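Side-chain contacts in CalS13 (Micromonospora echinospora, PDB 4ZAS), which probably transfers an amino group to a nucleotide-linked sugar with pyridoxal 5'-phosphate as cofactor, like other DegT/DnrJ/EryC1 family aminotransferases: residues A89-L92 against A93-G97; L170-L173 against R174-D178; P336-M339 against R340-D344; V352-R355 against N356-S360. One frame throughout, in Å; residues are numbered along the deposited sequence.

Contact 1 (A89-L92 against A93-G97)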
loop_
_atom_site.group_PDB
_atom_site.type_symbol
_atom_site.label_atom_id
_atom_site.label_comp_id
_atom_site.label_asym_id
_atom_site.label_seq_id
_atom_site.Cartn_x
_atom_site.Cartn_y
_atom_site.Cartn_z
ATOM N N ALA A 89 4.280 8.313 8.135
ATOM C CA ALA A 89 4.732 9.087 9.279
ATOM C C ALA A 89 6.127 9.657 9.050
ATOM O O ALA A 89 6.376 10.834 9.292
ATOM C CB ALA A 89 4.702 8.231 10.527
ATOM N N LEU A 90 7.028 8.833 8.542
ATOM C CA LEU A 90 8.397 9.270 8.327
ATOM C C LEU A 90 8.525 10.359 7.255
ATOM O O LEU A 90 9.488 11.148 7.268
ATOM C CB LEU A 90 9.252 8.058 7.966
ATOM C CG LEU A 90 9.455 7.199 9.213
ATOM C CD1 LEU A 90 10.068 5.878 8.852
ATOM C CD2 LEU A 90 10.329 7.941 10.220
ATOM N N SER A 91 7.534 10.439 6.364
ATOM C CA SER A 91 7.533 11.456 5.329
ATOM C C SER A 91 7.460 12.872 5.945
ATOM O O SER A 91 7.901 13.842 5.331
ATOM C CB SER A 91 6.367 11.241 4.370
ATOM O OG SER A 91 5.173 11.790 4.896
ATOM N N LEU A 92 6.952 12.968 7.174
ATOM C CA LEU A 92 6.937 14.219 7.931
ATOM C C LEU A 92 8.348 14.697 8.204
ATOM O O LEU A 92 8.622 15.908 8.241
ATOM C CB LEU A 92 6.220 14.034 9.255
ATOM C CG LEU A 92 4.739 13.701 9.171
ATOM C CD1 LEU A 92 4.231 13.340 10.557
ATOM C CD2 LEU A 92 3.987 14.868 8.602
ATOM N N ALA A 93 9.228 13.730 8.438
ATOM C CA ALA A 93 10.625 14.017 8.723
ATOM C C ALA A 93 11.350 14.426 7.450
ATOM O O ALA A 93 12.061 15.430 7.412
ATOM C CB ALA A 93 11.283 12.814 9.348
ATOM N N ALA A 94 11.142 13.638 6.402
ATOM C CA ALA A 94 11.768 13.868 5.107
ATOM C C ALA A 94 11.243 15.129 4.416
ATOM O O ALA A 94 12.013 15.883 3.829
ATOM C CB ALA A 94 11.555 12.664 4.227
ATOM N N ARG A 95 9.929 15.329 4.468
ATOM C CA ARG A 95 9.259 16.480 3.853
ATOM C C ARG A 95 8.362 17.157 4.875
ATOM O O ARG A 95 7.195 16.804 5.007
ATOM C CB ARG A 95 8.412 16.079 2.633
ATOM C CG ARG A 95 9.169 15.538 1.423
ATOM C CD ARG A 95 8.329 14.522 0.604
ATOM N NE ARG A 95 7.005 15.011 0.252
ATOM C CZ ARG A 95 5.904 14.272 0.294
ATOM N NH1 ARG A 95 5.958 12.998 0.660
ATOM N NH2 ARG A 95 4.746 14.809 -0.040
ATOM N N PRO A 96 8.904 18.137 5.605
ATOM C CA PRO A 96 8.224 18.767 6.751
ATOM C C PRO A 96 6.821 19.421 6.563
ATOM O O PRO A 96 6.009 19.187 7.456
ATOM C CB PRO A 96 9.238 19.824 7.193
ATOM C CG PRO A 96 10.554 19.242 6.807
ATOM C CD PRO A 96 10.304 18.579 5.484
ATOM N N GLY A 97 6.490 20.189 5.523
ATOM C CA GLY A 97 7.286 20.488 4.349
ATOM C C GLY A 97 6.318 20.771 3.205
ATOM O O GLY A 97 5.183 20.295 3.215
#
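L90 O accepts two backbone N-H groups at the end of helix 82-94, from A94 N at 3.1 Å and from A93 N at 2.8 Å. The first is the i+4 bond of an alpha helix, nearly straight at 164° and in the carbonyl plane. The second is an i+3 bond. It is more bent, and its donor sits above that plane. R95 is the first residue to leave helical geometry, yet R95 N still bonds to S91 O at 2.7 Å. P96 has no N-H to continue the series. P96 CA takes up the next carbonyl instead, as a CH...O contact of 3.2 Å to L92 O.

The side chains add little across the turn. A93 CB rests 3.2 Å from L90 O. The R95 chain bends at chi3 (51°), and its NH1 comes obliquely to 4.1 Å from S91 CB. This is a loose touch; the R95 guanidinium also makes a cation-pi contact with W267. S91 OG turns back to L88 O, one turn up the same helix, and also bonds to R246. L90 packs on strand 155-161, while L92 leans on helix 237-247. This is a helix C-terminus followed by a proline, on a helix that lies against the mixed central sheet expected of a fold type I aminotransferase.

Contact 2 (L170-L173 against R174-D178)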
loop_
_atom_site.group_PDB
_atom_site.type_symbol
_atom_site.label_atom_id
_atom_site.label_comp_id
_atom_site.label_asym_id
_atom_site.label_seq_id
_atom_site.Cartn_x
_atom_site.Cartn_y
_atom_site.Cartn_z
ATOM N N LEU A 170 8.618 5.523 27.780
ATOM C CA LEU A 170 8.447 6.713 26.951
ATOM C C LEU A 170 8.879 7.979 27.702
ATOM O O LEU A 170 9.417 8.915 27.113
ATOM C CB LEU A 170 6.994 6.814 26.442
ATOM C CG LEU A 170 6.532 5.708 25.463
ATOM C CD1 LEU A 170 5.050 5.819 25.065
ATOM C CD2 LEU A 170 7.406 5.612 24.221
ATOM N N ASN A 171 8.690 7.980 29.010
ATOM C CA ASN A 171 9.116 9.089 29.857
ATOM C C ASN A 171 10.617 9.355 29.698
ATOM O O ASN A 171 11.067 10.495 29.566
ATOM C CB ASN A 171 8.825 8.751 31.316
ATOM C CG ASN A 171 7.403 9.015 31.695
ATOM O OD1 ASN A 171 6.559 9.265 30.832
ATOM N ND2 ASN A 171 7.105 8.889 32.982
ATOM N N ARG A 172 11.386 8.279 29.703
ATOM C CA ARG A 172 12.819 8.371 29.542
ATOM C C ARG A 172 13.160 8.810 28.125
ATOM O O ARG A 172 14.012 9.667 27.926
ATOM C CB ARG A 172 13.460 7.013 29.869
ATOM C CG ARG A 172 14.961 6.961 29.748
ATOM C CD ARG A 172 15.622 7.935 30.708
ATOM N NE ARG A 172 17.063 7.910 30.510
ATOM C CZ ARG A 172 17.896 8.864 30.901
ATOM N NH1 ARG A 172 17.445 9.947 31.534
ATOM N NH2 ARG A 172 19.190 8.727 30.649
ATOM N N LEU A 173 12.474 8.221 27.147
ATOM C CA LEU A 173 12.692 8.537 25.744
ATOM C C LEU A 173 12.529 10.025 25.520
ATOM O O LEU A 173 13.356 10.655 24.857
ATOM C CB LEU A 173 11.724 7.758 24.855
ATOM C CG LEU A 173 11.704 8.149 23.373
ATOM C CD1 LEU A 173 13.017 7.785 22.705
ATOM C CD2 LEU A 173 10.536 7.486 22.682
ATOM N N ARG A 174 11.484 10.586 26.125
ATOM C CA ARG A 174 11.187 12.006 26.000
ATOM C C ARG A 174 12.270 12.834 26.667
ATOM O O ARG A 174 12.753 13.798 26.086
ATOM C CB ARG A 174 9.816 12.330 26.608
ATOM C CG ARG A 174 9.375 13.778 26.435
ATOM C CD ARG A 174 7.869 13.966 26.590
ATOM N NE ARG A 174 7.421 14.968 25.640
ATOM C CZ ARG A 174 6.799 14.725 24.498
ATOM N NH1 ARG A 174 6.453 13.493 24.166
ATOM N NH2 ARG A 174 6.470 15.741 23.709
ATOM N N ALA A 175 12.683 12.439 27.865
ATOM C CA ALA A 175 13.734 13.176 28.562
ATOM C C ALA A 175 15.052 13.120 27.802
ATOM O O ALA A 175 15.774 14.105 27.711
ATOM C CB ALA A 175 13.926 12.625 29.957
ATOM N N VAL A 176 15.357 11.957 27.250
ATOM C CA VAL A 176 16.595 11.769 26.523
ATOM C C VAL A 176 16.553 12.596 25.239
ATOM O O VAL A 176 17.515 13.287 24.910
ATOM C CB VAL A 176 16.851 10.280 26.279
ATOM C CG1 VAL A 176 17.836 10.072 25.166
ATOM C CG2 VAL A 176 17.347 9.652 27.549
ATOM N N VAL A 177 15.442 12.542 24.511
ATOM C CA VAL A 177 15.345 13.344 23.300
ATOM C C VAL A 177 15.418 14.824 23.620
ATOM O O VAL A 177 16.102 15.571 22.924
ATOM C CB VAL A 177 14.061 13.048 22.521
ATOM C CG1 VAL A 177 13.853 14.091 21.434
ATOM C CG2 VAL A 177 14.108 11.640 21.928
ATOM N N ASP A 178 14.754 15.238 24.695
ATOM C CA ASP A 178 14.709 16.646 25.081
ATOM C C ASP A 178 16.074 17.168 25.504
ATOM O O ASP A 178 16.410 18.313 25.200
ATOM C CB ASP A 178 13.662 16.882 26.186
ATOM C CG ASP A 178 12.225 16.850 25.643
ATOM O OD1 ASP A 178 12.057 16.798 24.406
ATOM O OD2 ASP A 178 11.260 16.885 26.434
#
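L170 to L173 pass their carbonyls, one after another, to the backbone N-H groups of R174 to V177, the regular i+4 ladder of helix 170-180. The V176 N to R172 O bond is 2.7 Å. The V177 N to L173 O bond is 2.8 Å.

Two side-chain pairs follow the same spacing. In the first, V176 CG2 sits over the centre of one face of the R172 guanidinium, 3.4 Å above its plane. Its nearest atom there is R172 NE, also at 3.4 Å. R172 starts with CG opposite the backbone N, then bends at chi2 (61°). The bend brings the guanidinium face against V176 CG2. The far end of the arginine forms a salt bridge, through NH2, with D145 OD1. The methyl thus covers a face while the acid takes an N-H.

The second pair is L173 and V177, which run alongside each other in a common direction. L173 CD1 meets V177 CG2 at 4.1 Å. V177 CG2 is also 3.2 Å from L173 O. Both residues face the sheet: L173 reaches V190 and V160, and V177 reaches I158. Helix 170-180 is the crossover of a beta-alpha-beta unit between strands 155-161 and 189-193.

L173 and V177 give an apolar seam toward the sheet, and L173 also reaches helix 144-150. On the flank next to that helix, V176 covers one face of the R172 guanidinium, and D145 probably offsets its charge.

Contact 3 (P336-M339 against R340-D344)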
loop_
_atom_site.group_PDB
_atom_site.type_symbol
_atom_site.label_atom_id
_atom_site.label_comp_id
_atom_site.label_asym_id
_atom_site.label_seq_id
_atom_site.Cartn_x
_atom_site.Cartn_y
_atom_site.Cartn_z
ATOM N N PRO A 336 18.850 -23.466 19.122
ATOM C CA PRO A 336 18.406 -24.462 18.136
ATOM C C PRO A 336 17.874 -25.762 18.761
ATOM O O PRO A 336 16.858 -26.279 18.295
ATOM C CB PRO A 336 19.675 -24.742 17.322
ATOM C CG PRO A 336 20.508 -23.522 17.475
ATOM C CD PRO A 336 20.237 -23.026 18.865
ATOM N N ALA A 337 18.538 -26.268 19.801
ATOM C CA ALA A 337 18.060 -27.473 20.476
ATOM C C ALA A 337 16.744 -27.168 21.190
ATOM O O ALA A 337 15.859 -28.020 21.250
ATOM C CB ALA A 337 19.113 -28.023 21.448
ATOM N N PHE A 338 16.606 -25.948 21.703
ATOM C CA PHE A 338 15.368 -25.532 22.366
ATOM C C PHE A 338 14.161 -25.588 21.415
ATOM O O PHE A 338 13.153 -26.233 21.695
ATOM C CB PHE A 338 15.514 -24.109 22.912
ATOM C CG PHE A 338 14.268 -23.570 23.582
ATOM C CD1 PHE A 338 13.969 -23.893 24.891
ATOM C CD2 PHE A 338 13.378 -22.761 22.884
ATOM C CE1 PHE A 338 12.831 -23.396 25.504
ATOM C CE2 PHE A 338 12.234 -22.273 23.490
ATOM C CZ PHE A 338 11.965 -22.595 24.806
ATOM N N MET A 339 14.285 -24.910 20.283
ATOM C CA MET A 339 13.200 -24.822 19.305
ATOM C C MET A 339 12.903 -26.206 18.782
ATOM O O MET A 339 11.745 -26.558 18.568
ATOM C CB MET A 339 13.573 -23.870 18.162
ATOM C CG MET A 339 14.027 -22.511 18.651
ATOM S SD MET A 339 14.196 -21.283 17.358
ATOM C CE MET A 339 15.816 -21.734 16.710
ATOM N N ARG A 340 13.955 -26.991 18.587
ATOM C CA ARG A 340 13.800 -28.345 18.080
ATOM C C ARG A 340 12.990 -29.203 19.048
ATOM O O ARG A 340 12.064 -29.902 18.649
ATOM C CB ARG A 340 15.171 -28.977 17.855
ATOM C CG ARG A 340 15.158 -30.345 17.215
ATOM C CD ARG A 340 14.328 -30.353 15.941
ATOM N NE ARG A 340 14.773 -31.418 15.048
ATOM C CZ ARG A 340 14.483 -32.705 15.218
ATOM N NH1 ARG A 340 13.704 -33.083 16.223
ATOM N NH2 ARG A 340 14.946 -33.612 14.366
ATOM N N ARG A 341 13.324 -29.107 20.331
ATOM C CA ARG A 341 12.649 -29.870 21.376
ATOM C C ARG A 341 11.159 -29.531 21.436
ATOM O O ARG A 341 10.317 -30.427 21.457
ATOM C CB ARG A 341 13.310 -29.589 22.728
ATOM C CG ARG A 341 12.749 -30.322 23.935
ATOM C CD ARG A 341 13.295 -31.717 24.074
ATOM N NE ARG A 341 13.008 -32.232 25.414
ATOM C CZ ARG A 341 13.351 -33.443 25.855
ATOM N NH1 ARG A 341 14.003 -34.288 25.063
ATOM N NH2 ARG A 341 13.060 -33.801 27.104
ATOM N N LEU A 342 10.834 -28.239 21.446
ATOM C CA LEU A 342 9.435 -27.821 21.528
ATOM C C LEU A 342 8.675 -28.170 20.253
ATOM O O LEU A 342 7.466 -28.391 20.298
ATOM C CB LEU A 342 9.308 -26.324 21.805
ATOM C CG LEU A 342 9.102 -25.948 23.272
ATOM C CD1 LEU A 342 10.339 -26.267 24.060
ATOM C CD2 LEU A 342 8.741 -24.473 23.420
ATOM N N LEU A 343 9.376 -28.230 19.124
ATOM C CA LEU A 343 8.724 -28.587 17.866
ATOM C C LEU A 343 8.247 -30.036 17.920
ATOM O O LEU A 343 7.157 -30.352 17.458
ATOM C CB LEU A 343 9.668 -28.418 16.676
ATOM C CG LEU A 343 9.002 -28.612 15.313
ATOM C CD1 LEU A 343 7.909 -27.570 15.105
ATOM C CD2 LEU A 343 10.007 -28.634 14.171
ATOM N N ASP A 344 9.050 -30.902 18.532
ATOM C CA ASP A 344 8.692 -32.311 18.699
ATOM C C ASP A 344 7.468 -32.512 19.589
ATOM O O ASP A 344 6.767 -33.513 19.470
ATOM C CB ASP A 344 9.866 -33.084 19.291
ATOM C CG ASP A 344 11.076 -33.106 18.377
ATOM O OD1 ASP A 344 10.971 -32.656 17.211
ATOM O OD2 ASP A 344 12.135 -33.600 18.817
#
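F338 and L342 form a CH-pi contact one turn apart on helix 335-344, which packs beside the small antiparallel sheet holding strand 379-382. L342 CD1 stands over one face of the F338 ring, 4.2 Å from the centroid and displaced toward the rim. The second methyl, L342 CD2, comes to 4.0 Å from F338 CZ. Both branches of the leucine therefore touch the far end of the ring. With chi1 at 178°, the phenylalanine extends opposite its own N, and the ring tip comes back toward the next turn. The backbone backs this pair with a bond from L342 N to F338 O of 3.1 Å, straight at 168°.

On the exposed side, R340 NH1 makes a salt bridge to D344 OD1 at 2.9 Å. This is an i+4 pair of opposite charge. D344 OD2 lies in the guanidinium plane, at its edge. R341 NH2 hydrogen-bonds to S402 OG.

F338 also meets W404 edge-to-face. Together with L342 it packs on I400 of helix 390-401. F338 and M339 both touch V380 of strand 379-382, and M339 reaches T259 of the second subunit.

Contact 4 (V352-R355 against N356-S360)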
loop_
_atom_site.group_PDB
_atom_site.type_symbol
_atom_site.label_atom_id
_atom_site.label_comp_id
_atom_site.label_asym_id
_atom_site.label_seq_id
_atom_site.Cartn_x
_atom_site.Cartn_y
_atom_site.Cartn_z
ATOM N N VAL A 352 11.245 -14.970 14.849
ATOM C CA VAL A 352 10.363 -13.945 14.263
ATOM C C VAL A 352 10.987 -13.113 13.130
ATOM O O VAL A 352 10.463 -13.106 12.006
ATOM C CB VAL A 352 9.820 -13.023 15.346
ATOM C CG1 VAL A 352 8.999 -11.888 14.715
ATOM C CG2 VAL A 352 8.996 -13.838 16.320
ATOM N N SER A 353 12.085 -12.416 13.404
ATOM C CA SER A 353 12.796 -11.722 12.335
ATOM C C SER A 353 14.293 -11.652 12.581
ATOM O O SER A 353 14.764 -11.711 13.719
ATOM C CB SER A 353 12.221 -10.315 12.134
ATOM O OG SER A 353 12.372 -9.536 13.298
ATOM N N ARG A 354 15.048 -11.541 11.495
ATOM C CA ARG A 354 16.497 -11.383 11.598
ATOM C C ARG A 354 16.837 -9.958 12.048
ATOM O O ARG A 354 16.110 -9.010 11.705
ATOM C CB ARG A 354 17.164 -11.686 10.258
ATOM C CG ARG A 354 18.680 -11.729 10.297
ATOM C CD ARG A 354 19.232 -11.828 8.902
ATOM N NE ARG A 354 20.647 -12.161 8.863
ATOM C CZ ARG A 354 21.442 -11.844 7.846
ATOM N NH1 ARG A 354 20.950 -11.166 6.812
ATOM N NH2 ARG A 354 22.727 -12.182 7.868
ATOM N N ARG A 355 17.911 -9.810 12.828
ATOM C CA ARG A 355 18.389 -8.473 13.194
ATOM C C ARG A 355 18.579 -7.700 11.890
ATOM O O ARG A 355 19.355 -8.117 11.029
ATOM C CB ARG A 355 19.691 -8.543 14.025
ATOM C CG ARG A 355 20.817 -9.418 13.444
ATOM C CD ARG A 355 21.993 -9.517 14.397
ATOM N NE ARG A 355 22.567 -8.212 14.721
ATOM C CZ ARG A 355 23.516 -8.009 15.640
ATOM N NH1 ARG A 355 23.989 -9.027 16.352
ATOM N NH2 ARG A 355 23.982 -6.782 15.864
ATOM N N ASN A 356 17.858 -6.598 11.724
ATOM C CA ASN A 356 17.808 -5.956 10.397
ATOM C C ASN A 356 19.173 -5.441 9.970
ATOM O O ASN A 356 19.451 -5.325 8.783
ATOM C CB ASN A 356 16.801 -4.793 10.348
ATOM C CG ASN A 356 15.359 -5.229 10.571
ATOM O OD1 ASN A 356 14.452 -4.392 10.588
ATOM N ND2 ASN A 356 15.138 -6.516 10.752
ATOM N N ASP A 357 20.030 -5.150 10.940
ATOM C CA ASP A 357 21.327 -4.569 10.638
ATOM C C ASP A 357 22.254 -5.536 9.909
ATOM O O ASP A 357 23.289 -5.124 9.390
ATOM C CB ASP A 357 21.998 -4.053 11.923
ATOM C CG ASP A 357 22.337 -5.157 12.891
ATOM O OD1 ASP A 357 21.468 -6.030 13.127
ATOM O OD2 ASP A 357 23.479 -5.148 13.406
ATOM N N ALA A 358 21.903 -6.818 9.865
ATOM C CA ALA A 358 22.786 -7.806 9.236
ATOM C C ALA A 358 22.486 -7.976 7.747
ATOM O O ALA A 358 23.243 -8.619 7.024
ATOM C CB ALA A 358 22.686 -9.161 9.948
ATOM N N HIS A 359 21.372 -7.413 7.298
ATOM C CA HIS A 359 20.990 -7.515 5.896
ATOM C C HIS A 359 21.960 -6.802 4.946
ATOM O O HIS A 359 22.453 -5.717 5.235
ATOM C CB HIS A 359 19.582 -6.954 5.714
ATOM C CG HIS A 359 18.495 -7.855 6.211
ATOM N ND1 HIS A 359 18.447 -9.199 5.910
ATOM C CD2 HIS A 359 17.403 -7.601 6.968
ATOM C CE1 HIS A 359 17.372 -9.731 6.463
ATOM N NE2 HIS A 359 16.724 -8.784 7.113
ATOM N N SER A 360 22.224 -7.438 3.811
ATOM C CA SER A 360 23.094 -6.897 2.769
ATOM C C SER A 360 22.695 -5.511 2.323
ATOM O O SER A 360 23.546 -4.678 2.057
ATOM C CB SER A 360 23.085 -7.814 1.561
ATOM O OG SER A 360 23.163 -9.145 1.991
#
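N356 turns its amide back toward R354, and N356 ND2 gives a weak hydrogen bond to R354 O at 2.8 Å. The angle at hydrogen is 129°. The same ND2 makes another weak bond, to T115 O, while OD1 accepts from N120, so the amide ties this turn to the loop after strand 108-111.

D357 comes next and meets R355 as a side-on salt bridge. D357 OD1 takes R355 NE at 2.9 Å on its syn lone pair, in the guanidinium plane. D357 OD2 takes R355 NH2 at 3.0 Å, with a less straight bond. The guanidinium and carboxylate planes are 32° apart. R355 gets there with CG wedged between its backbone N and carbonyl carbon (chi1 50°). Its remaining NH1 pairs with D373, so two acids share one arginine.

A358 closes a 3-10 turn: its N bonds to R355 O at 3.1 Å, an i+3 link. The turn sits in the long loop between helices 335-344 and 370-375, and V352 at the start of this stretch lines the pocket of the bound dTDP-4-keto-6-deoxyglucose. A358 CB then covers one face of the R354 guanidinium, over its centre, 3.6 Å from R354 CZ.

H359 approaches the edge of that guanidinium. R354 CD lies 3.7 Å from H359 CE1. H359 NE2 bonds to E117, while R354 NH1 forms a salt bridge with D263 of the second subunit, whose OD1 also receives S360 N.

The contacts follow in series along the chain. Contacts 1 and 2 lie on helices 82-94 and 170-180, with centres about 21 Å apart. Both helices pack on strand 155-161 of the seven-stranded mixed sheet. Contact 3 is remote, its centre about 44 Å from that of contact 1 and on the opposite side of the chain's centre. It sits by the small sheet that holds strand 379-382. Contact 4 follows contact 3 in the loop leading to helix 370-375; nearest atoms of the two are about 7 Å apart. Contacts 3 and 4 both reach the second subunit, and contact 4 contributes V352 to the sugar-nucleotide pocket. Contacts 1 and 2 touch no other chain.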